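Local coordinates for acylphosphatase (Coxiella burnetii, PDB 3TRG), which catalyses the hydrolysis of acyl phosphates to a carboxylate and phosphate, as a small single-domain enzyme of the acylphosphatase family, at residues T12-V18 and D51-C57; K21-F27 and G73-V79; S30-K34 and L66-L70; E37-T41 and S62-L66. All coordinates share one frame; numbering follows the deposited sequence.

Contact 1. Residues T12-V18 and D51-C57; sequences TCIHVTV and DVELVAC. With EDO (1,2-ethanediol), chain C.
A disulfide joins Cys13 and Cys57 straight across two neighbouring antiparallel strands, SG to SG 2.0 Å, at a non-hydrogen-bonded pair. The two CA atoms come within 4.1 Å of each other there, close enough for the short cysteine side chains to meet; each sulfur lies beside its own backbone N and anti to the carbonyl carbon, and the bridge closes with a chi3 of 110°. Pairs of backbone hydrogen bonds at Ile14-Ala56, Val16-Leu54 and Val18-Val52 hold the rest of the register. On the face that carries the disulfide, His15 NE2 donates to Glu53 OE2 over 2.6 Å, nearly straight at 176° and in the ring plane. The oxygen accepts with its anti lone pair, and the carboxylate stands perpendicular to the imidazole. At the other ring nitrogen, His15 ND1 donates to O1 of an ethanediol, probably from the crystallisation liquor, 2.7 Å away; Glu85 OE2 is hydrogen-bonded to the same diol. Such polar groups suit the less buried part of this face. Aliphatic residues fill the other face: Val16 CB rests 3.7 Å from Leu54 CG, the two side chains lying alongside and pointing the same way. That greasy face receives helix 60-69, with Ile63 and Thr67 on Ile14 and Leu66 on Ala56, while strands 78-87 and 41-46 flank the pair within the sheet.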
# COMPACT_ATOMS: atom_id res chain seq x y z
N THR A 12 11.02 6.63 0.23
CA THR A 12 10.10 7.53 -0.45
C THR A 12 8.67 7.09 -0.14
O THR A 12 8.46 6.20 0.66
CB THR A 12 10.35 7.55 -1.97
OG1 THR A 12 9.63 8.64 -2.56
CG2 THR A 12 9.93 6.23 -2.61
N CYS A 13 7.71 7.73 -0.79
CA CYS A 13 6.31 7.37 -0.59
C CYS A 13 5.62 7.20 -1.93
O CYS A 13 5.97 7.87 -2.91
CB CYS A 13 5.57 8.46 0.20
SG CYS A 13 6.11 8.70 1.90
N ILE A 14 4.62 6.32 -1.97
CA ILE A 14 3.78 6.17 -3.15
C ILE A 14 2.30 6.23 -2.76
O ILE A 14 1.95 5.96 -1.60
CB ILE A 14 4.06 4.85 -3.92
CG1 ILE A 14 3.68 3.63 -3.07
CG2 ILE A 14 5.52 4.79 -4.38
CD1 ILE A 14 3.64 2.33 -3.86
N HIS A 15 1.46 6.58 -3.72
CA HIS A 15 0.01 6.53 -3.57
C HIS A 15 -0.52 5.52 -4.57
O HIS A 15 -0.05 5.47 -5.71
CB HIS A 15 -0.58 7.92 -3.83
CG HIS A 15 -2.08 7.96 -3.79
ND1 HIS A 15 -2.85 7.98 -4.92
CD2 HIS A 15 -2.94 7.99 -2.74
CE1 HIS A 15 -4.13 8.02 -4.58
NE2 HIS A 15 -4.21 8.03 -3.26
N VAL A 16 -1.48 4.70 -4.15
CA VAL A 16 -1.96 3.60 -4.98
C VAL A 16 -3.48 3.50 -4.94
O VAL A 16 -4.09 3.73 -3.90
CB VAL A 16 -1.43 2.25 -4.48
CG1 VAL A 16 -1.61 1.16 -5.54
CG2 VAL A 16 0.04 2.36 -4.06
N THR A 17 -4.06 3.17 -6.09
CA THR A 17 -5.44 2.67 -6.13
C THR A 17 -5.44 1.27 -6.73
O THR A 17 -4.71 0.98 -7.68
CB THR A 17 -6.40 3.59 -6.90
OG1 THR A 17 -5.88 3.85 -8.20
CG2 THR A 17 -6.59 4.91 -6.15
N VAL A 18 -6.26 0.40 -6.15
CA VAL A 18 -6.35 -0.99 -6.58
C VAL A 18 -7.79 -1.29 -6.92
O VAL A 18 -8.68 -1.13 -6.09
CB VAL A 18 -5.87 -1.94 -5.47
CG1 VAL A 18 -5.95 -3.39 -5.94
CG2 VAL A 18 -4.44 -1.59 -5.04
N ASP A 51 -12.46 1.61 -5.32
CA ASP A 51 -11.14 0.98 -5.26
C ASP A 51 -10.60 0.93 -3.85
O ASP A 51 -11.09 1.62 -2.96
CB ASP A 51 -10.14 1.78 -6.10
CG ASP A 51 -10.46 1.78 -7.58
OD1 ASP A 51 -11.15 0.85 -8.04
OD2 ASP A 51 -10.00 2.70 -8.28
N VAL A 52 -9.56 0.12 -3.64
CA VAL A 52 -8.76 0.23 -2.44
C VAL A 52 -7.77 1.37 -2.67
O VAL A 52 -7.24 1.53 -3.77
CB VAL A 52 -8.02 -1.09 -2.12
CG1 VAL A 52 -6.90 -0.87 -1.13
CG2 VAL A 52 -9.01 -2.12 -1.60
N GLU A 53 -7.55 2.19 -1.64
CA GLU A 53 -6.61 3.30 -1.76
C GLU A 53 -5.59 3.23 -0.64
O GLU A 53 -5.95 2.95 0.50
CB GLU A 53 -7.34 4.65 -1.72
CG GLU A 53 -6.41 5.84 -1.88
CD GLU A 53 -7.07 7.17 -1.58
OE1 GLU A 53 -8.20 7.17 -1.05
OE2 GLU A 53 -6.44 8.21 -1.86
N LEU A 54 -4.32 3.47 -0.95
CA LEU A 54 -3.31 3.45 0.10
C LEU A 54 -2.16 4.42 -0.18
O LEU A 54 -1.93 4.82 -1.32
CB LEU A 54 -2.74 2.04 0.30
CG LEU A 54 -2.02 1.43 -0.91
CD1 LEU A 54 -0.69 0.84 -0.48
CD2 LEU A 54 -2.89 0.37 -1.56
N VAL A 55 -1.48 4.80 0.89
CA VAL A 55 -0.19 5.46 0.81
C VAL A 55 0.80 4.57 1.56
O VAL A 55 0.51 4.08 2.66
CB VAL A 55 -0.22 6.85 1.46
CG1 VAL A 55 1.20 7.38 1.68
CG2 VAL A 55 -1.02 7.83 0.59
N ALA A 56 1.96 4.33 0.94
CA ALA A 56 2.98 3.50 1.56
C ALA A 56 4.32 4.23 1.49
O ALA A 56 4.69 4.73 0.42
CB ALA A 56 3.07 2.16 0.88
N CYS A 57 5.03 4.28 2.61
CA CYS A 57 6.31 4.97 2.71
C CYS A 57 7.34 4.04 3.31
O CYS A 57 7.05 3.29 4.25
CB CYS A 57 6.19 6.20 3.60
SG CYS A 57 5.00 7.44 3.07
C1 EDO C . -1.90 6.96 -8.36
O1 EDO C . -1.96 8.09 -7.49
C2 EDO C . -3.03 6.00 -8.01
O2 EDO C . -4.30 6.60 -8.30

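Contact 2. Residues K21-F27 and G73-V79; sequences KVQGVFF and GPPQAAV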
# COMPACT_ATOMS: atom_id res chain seq x y z
N LYS A 21 -12.28 -7.03 -7.65
CA LYS A 21 -13.01 -7.60 -6.54
C LYS A 21 -12.16 -7.39 -5.30
O LYS A 21 -11.25 -8.18 -5.02
CB LYS A 21 -13.27 -9.09 -6.78
CG LYS A 21 -13.53 -9.92 -5.53
CD LYS A 21 -14.79 -9.48 -4.80
CE LYS A 21 -15.03 -10.35 -3.58
NZ LYS A 21 -16.27 -9.95 -2.85
N VAL A 22 -12.43 -6.31 -4.58
CA VAL A 22 -11.59 -5.92 -3.45
C VAL A 22 -12.40 -5.71 -2.17
O VAL A 22 -11.85 -5.27 -1.16
CB VAL A 22 -10.78 -4.64 -3.75
CG1 VAL A 22 -9.85 -4.86 -4.94
CG2 VAL A 22 -11.71 -3.45 -3.99
N GLN A 23 -13.69 -6.00 -2.22
CA GLN A 23 -14.55 -5.90 -1.04
C GLN A 23 -14.86 -7.27 -0.45
O GLN A 23 -14.93 -8.26 -1.17
CB GLN A 23 -15.85 -5.16 -1.37
CG GLN A 23 -15.75 -3.64 -1.30
CD GLN A 23 -15.10 -3.03 -2.53
OE1 GLN A 23 -15.13 -3.62 -3.62
NE2 GLN A 23 -14.53 -1.84 -2.37
N GLY A 24 -15.05 -7.31 0.86
CA GLY A 24 -15.41 -8.53 1.55
C GLY A 24 -14.31 -9.58 1.58
O GLY A 24 -14.59 -10.77 1.71
N VAL A 25 -13.07 -9.14 1.47
CA VAL A 25 -11.92 -10.04 1.50
C VAL A 25 -10.83 -9.52 2.43
O VAL A 25 -9.66 -9.88 2.30
CB VAL A 25 -11.34 -10.30 0.08
CG1 VAL A 25 -12.38 -11.00 -0.80
CG2 VAL A 25 -10.88 -8.99 -0.57
N PHE A 26 -11.22 -8.67 3.37
CA PHE A 26 -10.28 -8.14 4.35
C PHE A 26 -9.08 -7.49 3.65
O PHE A 26 -7.94 -7.64 4.09
CB PHE A 26 -9.81 -9.25 5.29
CG PHE A 26 -10.90 -9.83 6.14
CD1 PHE A 26 -11.51 -9.08 7.13
CD2 PHE A 26 -11.31 -11.15 5.97
CE1 PHE A 26 -12.52 -9.62 7.92
CE2 PHE A 26 -12.32 -11.69 6.75
CZ PHE A 26 -12.92 -10.93 7.73
N PHE A 27 -9.34 -6.76 2.57
CA PHE A 27 -8.24 -6.16 1.81
C PHE A 27 -7.43 -5.14 2.62
O PHE A 27 -6.19 -5.18 2.60
CB PHE A 27 -8.74 -5.55 0.50
CG PHE A 27 -7.72 -5.60 -0.60
CD1 PHE A 27 -6.59 -4.81 -0.54
CD2 PHE A 27 -7.89 -6.45 -1.69
CE1 PHE A 27 -5.63 -4.85 -1.54
CE2 PHE A 27 -6.93 -6.50 -2.69
CZ PHE A 27 -5.81 -5.70 -2.62
N GLY A 73 -3.03 -9.74 -3.91
CA GLY A 73 -3.90 -9.43 -2.79
C GLY A 73 -4.11 -10.65 -1.92
O GLY A 73 -3.47 -11.69 -2.13
N PRO A 74 -5.01 -10.54 -0.93
CA PRO A 74 -5.33 -11.63 -0.01
C PRO A 74 -6.16 -12.70 -0.70
O PRO A 74 -6.62 -12.48 -1.82
CB PRO A 74 -6.15 -10.93 1.07
CG PRO A 74 -6.81 -9.81 0.36
CD PRO A 74 -5.80 -9.33 -0.66
N PRO A 75 -6.35 -13.86 -0.05
CA PRO A 75 -7.15 -14.92 -0.67
C PRO A 75 -8.54 -14.42 -1.05
O PRO A 75 -9.18 -13.70 -0.28
CB PRO A 75 -7.24 -15.98 0.44
CG PRO A 75 -6.02 -15.75 1.27
CD PRO A 75 -5.82 -14.27 1.26
N GLN A 76 -9.00 -14.81 -2.23
CA GLN A 76 -10.33 -14.47 -2.74
C GLN A 76 -10.42 -13.09 -3.38
O GLN A 76 -11.42 -12.76 -4.02
CB GLN A 76 -11.41 -14.67 -1.67
CG GLN A 76 -11.55 -16.12 -1.19
CD GLN A 76 -12.78 -16.35 -0.33
OE1 GLN A 76 -13.84 -15.76 -0.57
NE2 GLN A 76 -12.65 -17.19 0.69
N ALA A 77 -9.38 -12.27 -3.23
CA ALA A 77 -9.33 -11.01 -3.96
C ALA A 77 -9.10 -11.28 -5.44
O ALA A 77 -8.37 -12.20 -5.80
CB ALA A 77 -8.22 -10.11 -3.41
N ALA A 78 -9.72 -10.48 -6.29
CA ALA A 78 -9.50 -10.59 -7.73
C ALA A 78 -9.17 -9.21 -8.29
O ALA A 78 -10.06 -8.49 -8.77
CB ALA A 78 -10.71 -11.18 -8.42
N VAL A 79 -7.89 -8.86 -8.23
CA VAL A 79 -7.43 -7.53 -8.61
C VAL A 79 -7.33 -7.37 -10.12
O VAL A 79 -6.73 -8.21 -10.80
CB VAL A 79 -6.05 -7.22 -7.96
CG1 VAL A 79 -5.48 -5.91 -8.49
CG2 VAL A 79 -6.18 -7.18 -6.44
O HOH W 1 -8.86 -12.49 2.18
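Phe27 and Pro74 meet at about a right angle where the loop between strand 11-19 and helix 27-37 of the ferredoxin-like acylphosphatase fold packs on the turn leading into strand 78-87. Pro74 CD sits over one face of the phenyl ring in a CH-pi contact, 3.9 Å from the centroid of the Phe27 ring and 23° off its normal, displaced toward the rim. The edge of the same ring faces Val79, whose CG2 lies 3.9 Å from Phe27 CE2, again with the side chains crossed at about a right angle. A flat aromatic ring suits this place because it offers the proline a face and the valine an edge. Val25 adds its branches: CG2 approaches Ala77 CB, and CG1 lies against Gln76. Residues Pro74 to Ala77 form a type II turn, with Gln76 at the positive phi such a turn needs. Beyond it, Lys21 and Ala78 make a hydrogen-bonded antiparallel pair, their CB atoms 3.7 Å apart on the same face of the sheet. The lysine chain then bends at chi2 (63°), turning NZ back to donate a hydrogen bond to Gln23 O within its own loop. That loop precedes Arg28, predicted to be catalytic, and Val22 O accepts a hydrogen bond from Asn46, the other predicted active-site residue. A water bridges the two segments, donating to Val25 O at 2.7 Å and to Pro75 O at 2.8 Å.

Contact 3. Residues S30-K34 and L66-L70; sequences SVRKK and LTEWL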
# COMPACT_ATOMS: atom_id res chain seq x y z
N SER A 30 -5.13 -6.85 5.10
CA SER A 30 -4.07 -7.60 4.43
C SER A 30 -2.96 -6.67 3.95
O SER A 30 -1.78 -7.03 3.98
CB SER A 30 -4.62 -8.44 3.27
OG SER A 30 -4.85 -7.66 2.10
N VAL A 31 -3.34 -5.48 3.51
CA VAL A 31 -2.37 -4.47 3.08
C VAL A 31 -1.55 -4.00 4.29
O VAL A 31 -0.32 -3.91 4.22
CB VAL A 31 -3.06 -3.27 2.40
CG1 VAL A 31 -2.06 -2.14 2.18
CG2 VAL A 31 -3.69 -3.70 1.08
N ARG A 32 -2.23 -3.72 5.40
CA ARG A 32 -1.52 -3.29 6.61
C ARG A 32 -0.51 -4.34 7.06
O ARG A 32 0.63 -4.03 7.40
CB ARG A 32 -2.49 -2.96 7.75
CG ARG A 32 -1.79 -2.63 9.07
CD ARG A 32 -2.77 -2.58 10.25
NE ARG A 32 -3.45 -3.86 10.41
CZ ARG A 32 -4.64 -4.02 10.99
NH1 ARG A 32 -5.29 -2.96 11.47
NH2 ARG A 32 -5.17 -5.23 11.08
N LYS A 33 -0.94 -5.60 7.07
CA LYS A 33 -0.06 -6.69 7.50
C LYS A 33 1.13 -6.84 6.56
O LYS A 33 2.27 -6.99 7.01
CB LYS A 33 -0.83 -8.01 7.59
CG LYS A 33 -0.01 -9.18 8.13
CD LYS A 33 -0.90 -10.39 8.39
CE LYS A 33 -0.12 -11.56 8.99
NZ LYS A 33 0.76 -12.22 7.99
N LYS A 34 0.87 -6.81 5.26
CA LYS A 34 1.94 -6.92 4.28
C LYS A 34 2.91 -5.75 4.42
O LYS A 34 4.13 -5.94 4.42
CB LYS A 34 1.37 -6.99 2.86
CG LYS A 34 2.43 -7.04 1.76
CD LYS A 34 3.37 -8.22 1.93
CE LYS A 34 2.68 -9.54 1.67
NZ LYS A 34 3.68 -10.65 1.57
N LEU A 66 5.73 -4.52 -2.45
CA LEU A 66 4.31 -4.28 -2.18
C LEU A 66 3.49 -4.08 -3.45
O LEU A 66 2.43 -4.69 -3.60
CB LEU A 66 4.13 -3.06 -1.27
CG LEU A 66 2.68 -2.73 -0.92
CD1 LEU A 66 2.10 -3.81 -0.02
CD2 LEU A 66 2.61 -1.37 -0.24
N THR A 67 3.97 -3.23 -4.35
CA THR A 67 3.22 -2.95 -5.58
C THR A 67 3.02 -4.20 -6.43
O THR A 67 2.01 -4.33 -7.11
CB THR A 67 3.84 -1.82 -6.44
OG1 THR A 67 5.16 -2.17 -6.85
CG2 THR A 67 3.87 -0.50 -5.68
N GLU A 68 3.98 -5.13 -6.40
CA GLU A 68 3.81 -6.36 -7.15
C GLU A 68 2.79 -7.26 -6.46
O GLU A 68 1.95 -7.88 -7.11
CB GLU A 68 5.14 -7.10 -7.33
CG GLU A 68 4.96 -8.44 -8.05
CD GLU A 68 6.27 -9.04 -8.53
OE1 GLU A 68 7.28 -8.32 -8.61
OE2 GLU A 68 6.27 -10.25 -8.85
N TRP A 69 2.86 -7.31 -5.13
CA TRP A 69 1.95 -8.13 -4.35
C TRP A 69 0.49 -7.66 -4.48
O TRP A 69 -0.44 -8.47 -4.38
CB TRP A 69 2.37 -8.14 -2.88
CG TRP A 69 1.38 -8.87 -2.02
CD1 TRP A 69 1.31 -10.21 -1.81
CD2 TRP A 69 0.31 -8.29 -1.27
NE1 TRP A 69 0.26 -10.51 -0.97
CE2 TRP A 69 -0.37 -9.34 -0.62
CE3 TRP A 69 -0.15 -6.98 -1.08
CZ2 TRP A 69 -1.48 -9.13 0.19
CZ3 TRP A 69 -1.25 -6.77 -0.27
CH2 TRP A 69 -1.90 -7.84 0.36
N LEU A 70 0.29 -6.36 -4.69
CA LEU A 70 -1.06 -5.83 -4.79
C LEU A 70 -1.84 -6.40 -5.97
O LEU A 70 -3.06 -6.34 -5.99
CB LEU A 70 -1.04 -4.29 -4.85
CG LEU A 70 -0.70 -3.60 -3.52
CD1 LEU A 70 -0.48 -2.12 -3.76
CD2 LEU A 70 -1.78 -3.82 -2.47
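The segments 30-34 and 66-70 lie on helix 27-37 and at the C-terminal part of helix 60-69, with CA atoms 7.4 Å apart at Lys34 and Leu66 and 8.1 Å at Val31 and Leu70. These are the helix pair of the ferredoxin-like alpha/beta sandwich of acylphosphatases, packed on one face of its sheet. Trp69 reaches across the gap, and Lys34 folds over its indole. With CG anti to the backbone N (chi1 177°), the lysine chain sets out toward the other helix, then bends at chi2 and chi3 to lay its aliphatic part along the ring face. Lys34 CE stands almost directly above the five-membered ring of Trp69, 3.7 Å from its centroid and 7° off the normal. Lys34 NZ follows in a cation-pi contact, 4.4 Å from the same Trp69 centroid and still over the face. Lysine suits a partly exposed site of this kind, since its methylenes can shield the indole while the charge stays near the rim. The Lys34 and Leu66 side chains slide past each other in opposite directions, with Lys34 CG against Leu66 CD1. Deeper in the interface, Val31 CG2 lies 4.0 Å from Leu70 CD2, the side chains crossing at about a right angle. Leu66 and Leu70 also press on Leu54 of strand 52-57, tying the helix to the sheet. At the far end of the indole, Ser30 OG, hydrogen-bonded to Phe27 O, lies in the ring plane at the edge, 3.4 Å from Trp69 CH2.

Contact 4. Residues E37-T41 and S62-L66; sequences ELQLT and SIMIL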
# COMPACT_ATOMS: atom_id res chain seq x y z
N GLU A 37 5.12 -6.13 7.45
CA GLU A 37 6.14 -7.14 7.19
C GLU A 37 7.27 -6.58 6.33
O GLU A 37 8.42 -7.01 6.44
CB GLU A 37 5.51 -8.38 6.55
CG GLU A 37 4.66 -9.15 7.55
CD GLU A 37 3.71 -10.15 6.92
OE1 GLU A 37 3.60 -10.18 5.67
OE2 GLU A 37 3.07 -10.90 7.68
N LEU A 38 6.94 -5.59 5.50
CA LEU A 38 7.94 -4.94 4.66
C LEU A 38 8.51 -3.67 5.28
O LEU A 38 9.25 -2.93 4.62
CB LEU A 38 7.34 -4.64 3.28
CG LEU A 38 6.93 -5.88 2.48
CD1 LEU A 38 6.11 -5.46 1.28
CD2 LEU A 38 8.17 -6.66 2.04
N GLN A 39 8.16 -3.40 6.53
CA GLN A 39 8.62 -2.21 7.23
C GLN A 39 8.24 -0.92 6.51
O GLN A 39 9.07 -0.00 6.37
CB GLN A 39 10.13 -2.25 7.47
CG GLN A 39 10.58 -3.44 8.31
CD GLN A 39 11.98 -3.26 8.87
OE1 GLN A 39 12.30 -2.23 9.46
NE2 GLN A 39 12.82 -4.27 8.69
N LEU A 40 6.99 -0.86 6.07
CA LEU A 40 6.44 0.34 5.44
C LEU A 40 5.45 1.00 6.38
O LEU A 40 4.85 0.34 7.23
CB LEU A 40 5.74 -0.03 4.13
CG LEU A 40 6.61 -0.66 3.04
CD1 LEU A 40 5.74 -1.15 1.89
CD2 LEU A 40 7.64 0.35 2.55
N THR A 41 5.29 2.31 6.22
CA THR A 41 4.32 3.08 6.98
C THR A 41 3.32 3.73 6.03
O THR A 41 3.51 3.71 4.81
CB THR A 41 5.00 4.16 7.83
OG1 THR A 41 5.72 5.05 6.97
CG2 THR A 41 5.96 3.52 8.83
N SER A 62 11.14 -2.45 -0.64
CA SER A 62 9.90 -2.85 0.03
C SER A 62 8.68 -2.30 -0.71
O SER A 62 7.70 -3.02 -0.92
CB SER A 62 9.88 -2.38 1.48
OG SER A 62 10.80 -3.14 2.26
N ILE A 63 8.74 -1.03 -1.09
CA ILE A 63 7.65 -0.42 -1.86
C ILE A 63 7.36 -1.24 -3.12
O ILE A 63 6.21 -1.56 -3.42
CB ILE A 63 7.99 1.04 -2.22
CG1 ILE A 63 7.95 1.92 -0.96
CG2 ILE A 63 7.05 1.58 -3.29
CD1 ILE A 63 8.34 3.35 -1.20
N MSE A 64 8.41 -1.61 -3.84
CA MSE A 64 8.23 -2.33 -5.10
C MSE A 64 7.78 -3.78 -4.92
O MSE A 64 7.11 -4.33 -5.79
CB MSE A 64 9.48 -2.23 -5.97
CG MSE A 64 9.77 -0.80 -6.41
SE MSE A 64 8.28 -0.05 -7.46
CE MSE A 64 8.48 -1.18 -9.03
N ILE A 65 8.15 -4.39 -3.81
CA ILE A 65 7.60 -5.70 -3.47
C ILE A 65 6.11 -5.57 -3.19
O ILE A 65 5.30 -6.38 -3.64
CB ILE A 65 8.34 -6.30 -2.27
CG1 ILE A 65 9.78 -6.65 -2.67
CG2 ILE A 65 7.61 -7.55 -1.77
CD1 ILE A 65 10.63 -7.07 -1.51
N LEU A 66 5.73 -4.52 -2.45
CA LEU A 66 4.31 -4.28 -2.18
C LEU A 66 3.49 -4.08 -3.45
O LEU A 66 2.43 -4.69 -3.60
CB LEU A 66 4.13 -3.06 -1.27
CG LEU A 66 2.68 -2.73 -0.92
CD1 LEU A 66 2.10 -3.81 -0.02
CD2 LEU A 66 2.61 -1.37 -0.24
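Ser62 turns its hydroxyl to the side of its own backbone N (chi1 -71°), and from there OG donates to Leu38 O over 2.8 Å. The donor lies in the carbonyl plane on a lone pair, and the bond holds the serine side chain in this rotation. Serine fits because it is small enough to let the chains come close, with Leu38 CB only 3.8 Å from Ser62 CB. Leu38 itself, with CG beside the backbone N (chi1 -64°), extends over the helix and splits its methyl groups: Leu38 CD2 meets Ile65 CG2 at 4.0 Å, while CD1 rests near Ser62 O and the CB of Leu66. Leu40 makes a second fork one step deeper. Leu40 CD1 touches Leu66 CD2 at 3.8 Å, the two side chains crossing at a slant. Leu40 CD2 lies 3.7 Å from Ser62 CB and also meets Ile63 CG1. Branched leucines serve well here, each placing two methyls against different residues of helix 60-69. Between them, Gln39 has positive phi, and the end of its side chain leads away from helix 60-69. It is the C-prime residue of a Schellman motif that closes helix 27-37 and sends the chain into strand 41-46, and the two flanking leucines pack this helix end against the neighbouring helix.

In the fold
Contact 1 is the buried centre, two middle strands of the sheet joined by backbone bonds and a disulfide; contacts 2, 3 and 4 are only partly buried. Contacts 3 and 4 share Leu66 and both pair helix 60-69 with helix 27-37 or the turn that ends it, the former through an aromatic face and a lysine, the latter through leucines and one hydroxyl. Both rest on the aliphatic face of contact 1, contact 3 also through Leu70 on Val16 and contact 4 through Ile63. Contact 2, whose centre is about 16 Å from that of contact 1, joins a loop to the turn and strand start near the predicted active site, yet its Phe27 and Val79 still touch Val18.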